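Local coordinates for hemolysin activator protein CdiB (Acinetobacter baumannii ACICU, PDB 6WIL) that probably exports a partner toxin across the outer membrane as the two-partner-secretion transporter of a contact-dependent growth inhibition system, at residues 532-538 and 550-556; 139-143 and 201-205; 48-54 and 93-99; 312-318 and 336-342. All coordinates share one frame; numbering follows the deposited sequence.

Interaction 1 of 4, residues 532-538 and 550-556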
# COMPACT_ATOMS: atom_id res chain seq x y z
N LEU A 532 21.82 10.21 -3.27
CA LEU A 532 22.75 9.89 -2.21
C LEU A 532 22.00 9.84 -0.88
O LEU A 532 21.11 10.66 -0.63
CB LEU A 532 23.88 10.93 -2.15
CG LEU A 532 25.17 10.57 -1.41
CD1 LEU A 532 26.34 11.36 -1.99
CD2 LEU A 532 25.06 10.83 0.08
N ASP A 533 22.36 8.87 -0.05
CA ASP A 533 21.81 8.75 1.30
C ASP A 533 22.95 8.32 2.22
O ASP A 533 23.42 7.19 2.13
CB ASP A 533 20.65 7.76 1.35
CG ASP A 533 19.84 7.86 2.63
OD1 ASP A 533 20.39 8.29 3.67
OD2 ASP A 533 18.64 7.52 2.60
N ALA A 534 23.38 9.23 3.08
CA ALA A 534 24.47 8.97 4.02
C ALA A 534 23.99 9.26 5.43
O ALA A 534 23.32 10.26 5.68
CB ALA A 534 25.70 9.83 3.69
N PHE A 535 24.35 8.37 6.36
CA PHE A 535 23.98 8.57 7.75
C PHE A 535 25.09 8.04 8.65
O PHE A 535 25.80 7.09 8.30
CB PHE A 535 22.66 7.87 8.10
CG PHE A 535 22.74 6.37 8.13
CD1 PHE A 535 22.50 5.63 6.98
CD2 PHE A 535 23.05 5.69 9.30
CE1 PHE A 535 22.57 4.25 7.00
CE2 PHE A 535 23.13 4.31 9.32
CZ PHE A 535 22.89 3.59 8.17
N THR A 536 25.23 8.67 9.81
CA THR A 536 26.03 8.15 10.90
C THR A 536 25.14 7.98 12.12
O THR A 536 24.31 8.85 12.41
CB THR A 536 27.22 9.06 11.22
OG1 THR A 536 27.79 8.68 12.47
CG2 THR A 536 26.79 10.52 11.27
N GLY A 537 25.28 6.85 12.81
CA GLY A 537 24.41 6.53 13.92
C GLY A 537 25.16 5.85 15.04
O GLY A 537 26.36 5.58 14.95
N ARG A 538 24.42 5.57 16.12
CA ARG A 538 24.97 4.87 17.27
C ARG A 538 23.84 4.22 18.04
O ARG A 538 22.69 4.67 17.97
CB ARG A 538 25.76 5.82 18.18
CG ARG A 538 24.89 6.67 19.10
CD ARG A 538 25.73 7.52 20.04
NE ARG A 538 26.91 6.81 20.51
CZ ARG A 538 26.91 5.94 21.52
NH1 ARG A 538 28.04 5.34 21.88
NH2 ARG A 538 25.79 5.67 22.17
N TRP A 550 29.64 2.91 17.00
CA TRP A 550 29.26 3.87 15.97
C TRP A 550 29.16 3.18 14.62
O TRP A 550 30.00 2.35 14.27
CB TRP A 550 30.26 5.02 15.89
CG TRP A 550 30.15 6.00 17.01
CD1 TRP A 550 30.74 5.91 18.24
CD2 TRP A 550 29.41 7.23 17.01
NE1 TRP A 550 30.41 7.00 19.01
CE2 TRP A 550 29.59 7.83 18.27
CE3 TRP A 550 28.61 7.88 16.07
CZ2 TRP A 550 29.00 9.04 18.61
CZ3 TRP A 550 28.03 9.08 16.41
CH2 TRP A 550 28.23 9.65 17.67
N VAL A 551 28.11 3.52 13.87
CA VAL A 551 27.88 2.92 12.56
C VAL A 551 27.73 4.02 11.52
O VAL A 551 27.31 5.14 11.82
CB VAL A 551 26.63 2.00 12.56
CG1 VAL A 551 26.85 0.81 13.48
CG2 VAL A 551 25.39 2.78 12.96
N THR A 552 28.08 3.69 10.28
CA THR A 552 27.93 4.59 9.15
C THR A 552 27.24 3.86 8.01
O THR A 552 27.25 2.63 7.94
CB THR A 552 29.28 5.15 8.68
OG1 THR A 552 30.29 4.14 8.78
CG2 THR A 552 29.69 6.36 9.51
N GLY A 553 26.62 4.64 7.13
CA GLY A 553 25.98 4.08 5.95
C GLY A 553 25.98 5.04 4.79
O GLY A 553 25.64 6.21 4.95
N PHE A 554 26.37 4.56 3.61
CA PHE A 554 26.42 5.37 2.40
C PHE A 554 25.68 4.63 1.30
O PHE A 554 26.02 3.49 0.98
CB PHE A 554 27.87 5.65 1.98
CG PHE A 554 28.67 6.39 3.02
CD1 PHE A 554 29.36 5.69 4.00
CD2 PHE A 554 28.75 7.77 3.00
CE1 PHE A 554 30.11 6.37 4.96
CE2 PHE A 554 29.49 8.45 3.96
CZ PHE A 554 30.17 7.75 4.94
N SER A 555 24.66 5.27 0.73
CA SER A 555 23.87 4.69 -0.34
C SER A 555 23.91 5.61 -1.56
O SER A 555 23.73 6.83 -1.43
CB SER A 555 22.42 4.46 0.09
OG SER A 555 22.35 3.52 1.15
N ILE A 556 24.14 5.02 -2.73
CA ILE A 556 24.17 5.75 -3.99
C ILE A 556 23.30 4.98 -4.98
O ILE A 556 23.48 3.78 -5.16
CB ILE A 556 25.60 5.89 -4.54
CG1 ILE A 556 26.38 6.94 -3.74
CG2 ILE A 556 25.57 6.27 -6.01
CD1 ILE A 556 26.03 8.36 -4.11

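Interaction 2 of 4, residues 139-143 and 201-205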
# COMPACT_ATOMS: atom_id res chain seq x y z
N ILE A 139 -30.91 9.32 -13.56
CA ILE A 139 -29.75 8.43 -13.55
C ILE A 139 -28.79 8.87 -14.65
O ILE A 139 -29.10 8.75 -15.84
CB ILE A 139 -30.16 6.97 -13.71
CG1 ILE A 139 -31.17 6.59 -12.62
CG2 ILE A 139 -28.94 6.07 -13.68
CD1 ILE A 139 -31.35 5.09 -12.44
N GLY A 140 -27.63 9.39 -14.26
CA GLY A 140 -26.61 9.79 -15.21
C GLY A 140 -25.70 8.63 -15.59
O GLY A 140 -25.10 7.99 -14.71
N ARG A 141 -25.60 8.35 -16.88
CA ARG A 141 -24.91 7.17 -17.37
C ARG A 141 -23.73 7.57 -18.25
O ARG A 141 -23.56 8.74 -18.62
CB ARG A 141 -25.85 6.25 -18.15
CG ARG A 141 -27.10 5.87 -17.38
CD ARG A 141 -27.95 4.90 -18.18
NE ARG A 141 -27.95 3.56 -17.59
CZ ARG A 141 -28.92 3.09 -16.82
NH1 ARG A 141 -29.98 3.84 -16.55
NH2 ARG A 141 -28.83 1.86 -16.32
N LEU A 142 -22.92 6.57 -18.59
CA LEU A 142 -21.75 6.76 -19.43
C LEU A 142 -22.12 6.45 -20.87
O LEU A 142 -22.67 5.39 -21.16
CB LEU A 142 -20.61 5.85 -18.97
CG LEU A 142 -19.28 5.96 -19.70
CD1 LEU A 142 -18.65 7.32 -19.47
CD2 LEU A 142 -18.34 4.85 -19.26
N ASN A 143 -21.81 7.38 -21.78
CA ASN A 143 -22.11 7.19 -23.19
C ASN A 143 -20.93 6.64 -23.97
O ASN A 143 -21.06 5.60 -24.63
CB ASN A 143 -22.58 8.52 -23.78
CG ASN A 143 -22.80 8.45 -25.28
OD1 ASN A 143 -22.39 9.35 -26.00
ND2 ASN A 143 -23.48 7.40 -25.74
N LEU A 201 -27.13 14.52 -25.53
CA LEU A 201 -27.83 13.42 -24.88
C LEU A 201 -28.00 13.79 -23.41
O LEU A 201 -27.01 14.06 -22.72
CB LEU A 201 -27.06 12.10 -25.02
CG LEU A 201 -26.91 11.43 -26.38
CD1 LEU A 201 -25.52 11.67 -26.96
CD2 LEU A 201 -27.19 9.93 -26.27
N THR A 202 -29.25 13.81 -22.94
CA THR A 202 -29.53 14.48 -21.67
C THR A 202 -29.02 13.69 -20.47
O THR A 202 -28.51 14.29 -19.51
CB THR A 202 -31.03 14.78 -21.55
OG1 THR A 202 -31.26 15.73 -20.51
CG2 THR A 202 -31.85 13.51 -21.25
N GLY A 203 -29.14 12.37 -20.49
CA GLY A 203 -28.80 11.60 -19.31
C GLY A 203 -27.45 10.92 -19.39
O GLY A 203 -27.20 9.96 -18.66
N TYR A 204 -26.56 11.42 -20.24
CA TYR A 204 -25.33 10.70 -20.55
C TYR A 204 -24.10 11.60 -20.47
O TYR A 204 -24.18 12.82 -20.62
CB TYR A 204 -25.41 10.05 -21.93
CG TYR A 204 -26.34 8.87 -21.96
CD1 TYR A 204 -27.70 9.05 -22.17
CD2 TYR A 204 -25.87 7.58 -21.77
CE1 TYR A 204 -28.56 7.97 -22.20
CE2 TYR A 204 -26.73 6.49 -21.80
CZ TYR A 204 -28.07 6.70 -22.02
OH TYR A 204 -28.94 5.63 -22.05
N SER A 205 -22.96 10.95 -20.27
CA SER A 205 -21.68 11.62 -20.09
C SER A 205 -20.64 10.96 -20.98
O SER A 205 -20.74 9.78 -21.32
CB SER A 205 -21.22 11.58 -18.61
OG SER A 205 -22.08 12.32 -17.73

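Interaction 3 of 4, residues 48-54 and 93-99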
# COMPACT_ATOMS: atom_id res chain seq x y z
N VAL A 48 -36.67 20.52 7.95
CA VAL A 48 -38.03 21.05 7.98
C VAL A 48 -38.04 22.34 8.80
O VAL A 48 -37.52 22.38 9.92
CB VAL A 48 -39.00 20.02 8.57
CG1 VAL A 48 -40.42 20.58 8.61
CG2 VAL A 48 -38.95 18.73 7.78
N VAL A 49 -38.62 23.39 8.23
CA VAL A 49 -38.79 24.67 8.91
C VAL A 49 -40.26 25.05 8.86
O VAL A 49 -41.06 24.43 8.15
CB VAL A 49 -37.91 25.78 8.29
CG1 VAL A 49 -36.43 25.46 8.48
CG2 VAL A 49 -38.23 25.96 6.82
N GLU A 50 -40.62 26.08 9.63
CA GLU A 50 -42.00 26.57 9.67
C GLU A 50 -42.22 27.55 8.52
O GLU A 50 -41.49 28.53 8.39
CB GLU A 50 -42.28 27.23 11.02
N GLU A 51 -43.24 27.28 7.69
CA GLU A 51 -43.39 27.95 6.41
C GLU A 51 -44.82 28.42 6.19
O GLU A 51 -45.76 27.93 6.82
CB GLU A 51 -42.99 27.02 5.26
CG GLU A 51 -41.88 26.09 5.64
CD GLU A 51 -41.09 25.62 4.46
OE1 GLU A 51 -40.96 24.39 4.29
OE2 GLU A 51 -40.61 26.48 3.69
N SER A 52 -44.97 29.37 5.26
CA SER A 52 -46.23 30.07 5.10
C SER A 52 -47.29 29.12 4.52
O SER A 52 -48.23 28.79 5.24
CB SER A 52 -46.03 31.34 4.26
OG SER A 52 -44.78 31.95 4.55
N PRO A 53 -47.19 28.63 3.25
CA PRO A 53 -48.02 27.48 2.89
C PRO A 53 -47.22 26.19 2.96
O PRO A 53 -46.07 26.14 2.53
CB PRO A 53 -48.47 27.80 1.45
CG PRO A 53 -47.63 28.99 1.01
CD PRO A 53 -46.56 29.18 2.04
N CYS A 54 -47.82 25.14 3.51
CA CYS A 54 -47.15 23.86 3.65
C CYS A 54 -48.14 22.73 3.40
O CYS A 54 -49.36 22.92 3.45
CB CYS A 54 -46.50 23.71 5.04
SG CYS A 54 -47.63 23.77 6.45
N LYS A 93 -44.79 15.67 8.80
CA LYS A 93 -44.63 17.09 9.06
C LYS A 93 -45.20 17.91 7.90
O LYS A 93 -45.54 17.39 6.84
CB LYS A 93 -43.16 17.44 9.28
CG LYS A 93 -42.65 16.99 10.64
CD LYS A 93 -41.53 17.88 11.14
CE LYS A 93 -41.19 17.54 12.58
NZ LYS A 93 -41.22 16.07 12.78
N CYS A 94 -45.32 19.21 8.13
CA CYS A 94 -45.88 20.14 7.15
C CYS A 94 -44.74 20.75 6.35
O CYS A 94 -43.90 21.47 6.92
CB CYS A 94 -46.72 21.21 7.83
SG CYS A 94 -48.09 21.83 6.83
N ILE A 95 -44.70 20.48 5.05
CA ILE A 95 -43.55 20.84 4.22
C ILE A 95 -43.94 21.97 3.28
O ILE A 95 -44.85 21.82 2.46
CB ILE A 95 -43.04 19.62 3.43
CG1 ILE A 95 -42.57 18.53 4.40
CG2 ILE A 95 -41.92 20.04 2.49
CD1 ILE A 95 -41.67 19.04 5.50
N GLY A 96 -43.23 23.09 3.39
CA GLY A 96 -43.31 24.17 2.43
C GLY A 96 -42.10 24.18 1.52
O GLY A 96 -41.22 23.32 1.58
N THR A 97 -42.05 25.21 0.67
CA THR A 97 -41.07 25.24 -0.41
C THR A 97 -39.64 25.20 0.12
O THR A 97 -38.77 24.55 -0.47
CB THR A 97 -41.27 26.48 -1.28
OG1 THR A 97 -40.95 27.66 -0.54
CG2 THR A 97 -42.70 26.57 -1.77
N GLN A 98 -39.37 25.87 1.24
CA GLN A 98 -38.00 25.91 1.73
C GLN A 98 -37.57 24.57 2.32
O GLN A 98 -36.43 24.14 2.11
CB GLN A 98 -37.82 27.04 2.75
CG GLN A 98 -36.42 27.12 3.33
CD GLN A 98 -35.35 27.23 2.25
OE1 GLN A 98 -35.51 27.99 1.29
NE2 GLN A 98 -34.28 26.47 2.40
N SER A 99 -38.45 23.89 3.06
CA SER A 99 -38.10 22.57 3.58
C SER A 99 -37.97 21.56 2.46
O SER A 99 -37.10 20.67 2.51
CB SER A 99 -39.14 22.08 4.59
OG SER A 99 -39.29 22.98 5.67
O HOH W 1 -43.87 27.40 1.71

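Interaction 4 of 4, residues 312-318 and 336-342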
# COMPACT_ATOMS: atom_id res chain seq x y z
N SER A 312 18.17 -20.96 -1.78
CA SER A 312 16.81 -20.82 -1.27
C SER A 312 15.95 -20.21 -2.37
O SER A 312 16.35 -19.24 -3.01
CB SER A 312 16.77 -19.95 -0.01
OG SER A 312 15.65 -20.26 0.79
N GLN A 313 14.77 -20.79 -2.58
CA GLN A 313 13.82 -20.31 -3.57
C GLN A 313 12.48 -20.05 -2.90
O GLN A 313 12.10 -20.75 -1.96
CB GLN A 313 13.64 -21.31 -4.73
CG GLN A 313 14.91 -21.69 -5.47
CD GLN A 313 15.75 -22.71 -4.71
OE1 GLN A 313 16.83 -22.39 -4.20
NE2 GLN A 313 15.27 -23.94 -4.64
N GLN A 314 11.77 -19.04 -3.40
CA GLN A 314 10.45 -18.70 -2.86
C GLN A 314 9.56 -18.21 -3.99
O GLN A 314 9.95 -17.30 -4.74
CB GLN A 314 10.56 -17.64 -1.76
CG GLN A 314 9.28 -17.41 -0.98
CD GLN A 314 9.51 -16.60 0.28
OE1 GLN A 314 10.65 -16.25 0.61
NE2 GLN A 314 8.44 -16.30 1.00
N ALA A 315 8.38 -18.80 -4.11
CA ALA A 315 7.40 -18.43 -5.12
C ALA A 315 6.11 -17.98 -4.43
O ALA A 315 5.66 -18.62 -3.48
CB ALA A 315 7.11 -19.60 -6.07
N ASN A 316 5.53 -16.89 -4.92
CA ASN A 316 4.34 -16.31 -4.31
C ASN A 316 3.31 -15.94 -5.37
O ASN A 316 3.66 -15.44 -6.44
CB ASN A 316 4.68 -15.05 -3.50
CG ASN A 316 5.31 -15.37 -2.16
OD1 ASN A 316 6.12 -16.29 -2.04
ND2 ASN A 316 4.93 -14.61 -1.13
N LEU A 317 2.05 -16.18 -5.04
CA LEU A 317 0.91 -15.76 -5.85
C LEU A 317 -0.02 -14.93 -4.97
O LEU A 317 -0.38 -15.35 -3.87
CB LEU A 317 0.17 -16.96 -6.43
CG LEU A 317 -0.96 -16.69 -7.42
CD1 LEU A 317 -0.42 -16.43 -8.82
CD2 LEU A 317 -1.93 -17.86 -7.42
N ASN A 318 -0.39 -13.74 -5.45
CA ASN A 318 -1.17 -12.79 -4.67
C ASN A 318 -2.44 -12.38 -5.40
O ASN A 318 -2.43 -12.18 -6.62
CB ASN A 318 -0.36 -11.53 -4.34
CG ASN A 318 0.91 -11.83 -3.59
OD1 ASN A 318 1.10 -12.94 -3.10
ND2 ASN A 318 1.78 -10.84 -3.47
N LYS A 336 -2.50 -14.55 -0.10
CA LYS A 336 -1.23 -14.96 -0.68
C LYS A 336 -1.09 -16.48 -0.63
O LYS A 336 -1.54 -17.12 0.32
CB LYS A 336 -0.03 -14.34 0.05
CG LYS A 336 0.06 -12.83 -0.01
CD LYS A 336 1.26 -12.35 0.80
CE LYS A 336 1.21 -10.84 1.02
NZ LYS A 336 1.76 -10.49 2.36
N LEU A 337 -0.47 -17.04 -1.66
CA LEU A 337 -0.00 -18.42 -1.66
C LEU A 337 1.51 -18.40 -1.82
O LEU A 337 2.03 -17.71 -2.70
CB LEU A 337 -0.65 -19.23 -2.78
CG LEU A 337 -2.14 -19.53 -2.66
CD1 LEU A 337 -2.55 -20.56 -3.69
CD2 LEU A 337 -2.46 -20.02 -1.26
N TYR A 338 2.22 -19.15 -0.97
CA TYR A 338 3.67 -19.15 -1.01
C TYR A 338 4.20 -20.57 -0.87
O TYR A 338 3.59 -21.43 -0.23
CB TYR A 338 4.27 -18.27 0.10
CG TYR A 338 4.11 -18.80 1.51
CD1 TYR A 338 5.03 -19.69 2.06
CD2 TYR A 338 3.04 -18.40 2.31
CE1 TYR A 338 4.89 -20.17 3.34
CE2 TYR A 338 2.89 -18.87 3.60
CZ TYR A 338 3.82 -19.76 4.11
OH TYR A 338 3.67 -20.24 5.39
N HIS A 339 5.37 -20.80 -1.49
CA HIS A 339 6.12 -22.04 -1.34
C HIS A 339 7.59 -21.69 -1.19
O HIS A 339 8.13 -20.89 -1.96
CB HIS A 339 5.93 -22.97 -2.55
CG HIS A 339 6.84 -24.15 -2.56
ND1 HIS A 339 8.09 -24.12 -3.15
CD2 HIS A 339 6.70 -25.39 -2.03
CE1 HIS A 339 8.67 -25.30 -3.00
NE2 HIS A 339 7.85 -26.08 -2.32
N LYS A 340 8.24 -22.29 -0.19
CA LYS A 340 9.65 -22.06 0.10
C LYS A 340 10.41 -23.37 0.07
O LYS A 340 9.87 -24.42 0.45
CB LYS A 340 9.86 -21.40 1.46
CG LYS A 340 10.09 -19.90 1.42
CD LYS A 340 11.00 -19.45 2.56
CE LYS A 340 12.45 -19.86 2.31
NZ LYS A 340 13.36 -19.40 3.40
N GLU A 341 11.66 -23.31 -0.36
CA GLU A 341 12.54 -24.47 -0.38
C GLU A 341 13.96 -24.00 -0.10
O GLU A 341 14.41 -23.00 -0.66
CB GLU A 341 12.46 -25.21 -1.71
CG GLU A 341 13.18 -26.55 -1.71
CD GLU A 341 12.57 -27.52 -2.70
OE1 GLU A 341 11.39 -27.35 -3.05
OE2 GLU A 341 13.28 -28.46 -3.12
N SER A 342 14.65 -24.73 0.78
CA SER A 342 15.97 -24.32 1.23
C SER A 342 16.82 -25.55 1.50
O SER A 342 16.34 -26.53 2.07
CB SER A 342 15.87 -23.46 2.50
OG SER A 342 17.15 -23.25 3.07

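Interaction 1 of 4, residues 532-538 and 550-556
The ring of Phe535 lies flat over Gly553 of the neighbouring strand, with Gly553 CA 3.6 Å from Phe535 CE1 and a CH-pi contact over the ring face. CG of Phe535 sits between its backbone N and carbonyl carbon (chi1 70°), which turns the ring across the strand gap; a glycine below lets it settle against bare backbone. This aromatic-glycine pairing resembles the mortise-tenon joints of outer-membrane barrels. Six backbone hydrogen bonds hold the strands together, two between each of the pairs Asp533-Ser555, Phe535-Gly553 and Gly537-Val551. Strands 530-541 and 550-559 form the last hairpin of a 16-stranded barrel, and Thr552 bonds onward through its backbone to Gly227 in the first strand, so the contact lies beside the closing seam. On the same face as Phe535, Asp533 is hydrogen-bonded to Tyr496 and Ser555 to Asp224, while Val551 and Ser555 touch Asp467 and Arg460 of the loop that carries the VRGF sequence typical of this family.

The other face is more open, with Phe554 and Trp550 on the surface. Leu532 CG meets Ile556 CD1 at 3.6 Å, and Ala534 CB touches Phe554 CD2 at 3.7 Å, beside Asp225. At the hairpin end the Arg538 chain runs over one face of the Trp550 indole: Arg538 CB sits 4.1 Å from the centroid of the six-membered ring, and the Arg538 guanidinium stands steeply, 73° from the indole plane.

Interaction 2 of 4, residues 139-143 and 201-205
Tyr204 and Arg141 pair across a parallel bridge between the first and last strands of the second POTRA domain, whose order of strand, two helices and two strands is that of the POTRA fold. Their side chains run side by side and point the same way, the Arg141 guanidinium tilted 40° from the phenol ring. The aliphatic part of the arginine does the touching: Arg141 CB is 3.8 Å from Tyr204 CE2, and farther out Arg141 CD approaches Tyr204 OH at 4.1 Å. CG of Tyr204 stands anti to the carbonyl carbon (chi1 -72°), which carries the ring along Arg141, while the arginine bends at chi3 and its NE bonds weakly to Gly166 O.

Asn143 fits on the other flank of the tyrosine, with its CB 3.7 Å from Tyr204 CB. Beneath these side chains the backbones zip together: Arg141 N donates to the O of Gly203, third residue of a type I turn from Leu201 to Tyr204, Ser205 N reaches Arg141 O in a weak, bent bond, and Asn143 N donates to Ser205 O at 2.7 Å. In the plane of the Tyr204 ring, at its edge, the carbonyl oxygen of Leu142 lies 3.9 Å from Tyr204 CD2.

Interaction 3 of 4, residues 48-54 and 93-99
The carboxylate of Glu51 is met on one face by Ser99, whose N and OG both reach OE1 from that same side of the plane. Ser99 OG comes from well above it, at 2.6 Å from Glu51 OE1, and Ser99 N arrives on the syn side, 30° out of plane. The opposite face lies on Gly96, whose CA is 3.3 Å from Glu51 CD and whose N adds a weak bond to OE1; at the edge Gln98 N uses the syn lone pair of Glu51 OE2 at 2.8 Å. Gly96 is the N-cap residue of helix 97-113, so the acid receives amides from that helix's first turn.

Ser99 OG passes the link onward: it donates to Glu51 and accepts from Val49 N at 2.7 Å. Val48 CG2 packs at 3.6 Å on Ile95 CD1. A water bridges Pro53 O and Thr97 N. The Cys54-Cys94 disulfide, with a torsion of 83° about its S-S bond, ties the linker after helix 8-27 to the first POTRA domain.

The linker is therefore held covalently at Cys54, by the Glu51 carboxylate midway, and by Val49 N on Ser99 OG towards its start, and the donors with the positive helix end would probably favour the ionised form of Glu51.

Interaction 4 of 4, residues 312-318 and 336-342
Gln314 leaves with CG opposite its backbone N (chi1 -169°) and stays extended, whereas Lys340 bends at chi2 and chi3 (73°). Within this non-hydrogen-bonded pair the torsions set Lys340 CG 3.5 Å from Gln314 CD, the two chains crossing aslant, and the bend brings Lys340 CE back to within 3.6 Å of Ser312 OG. That hydroxyl makes a weak hydrogen bond to Glu341 O. In the next pair along, Asn316 and Tyr338 point the same way, with Asn316 CG 3.8 Å from Tyr338 CB and the amide and ring planes 34° apart. Asn318 CG lies 3.8 Å from Lys336 CG, while the ammonium group of Lys336 makes a long, weak ion pair with Asp381.

Beneath them six backbone hydrogen bonds join Gln313 to Glu341, Ala315 to His339 and Leu317 to Leu337, spanning 2.8 Å from Leu317 N to Leu337 O up to 3.1 Å from Glu341 N to Gln313 O. The face of these residues is outward: Leu317 and Leu337 lie 4.4 Å apart at their CB atoms, and Gln313 is hydrogen-bonded to Asn311. On the polar face Ser312 and Lys340 touch Gln11 of helix 8-27. The outward face is apolar at Ala315, Leu317 and Leu337 and polar towards Gln313, His339 and Glu341; with a polar lining against the helix, this is a transmembrane beta-hairpin of the 16-stranded barrel of Omp85-type two-partner-secretion transporters.

Interactions 1 and 4 belong to the same closed sheet, with centres about 33 Å apart: one joins the last two strands of the barrel, the other its sixth and seventh. Interaction 2 lies in the second POTRA domain, and interaction 3 fastens the linker to the first, their centres also about 33 Å apart; none of the four touches another. The longest separation is about 70 Å, between the centres of interactions 1 and 3. The linker held in interaction 3 follows helix 8-27, which itself touches the strands of interaction 4. A bound detergent, C8E, lies about 13 Å from the Lys336 side chain, and PEG molecules, probably from the crystallisation liquor, lie near Leu337 and Leu532.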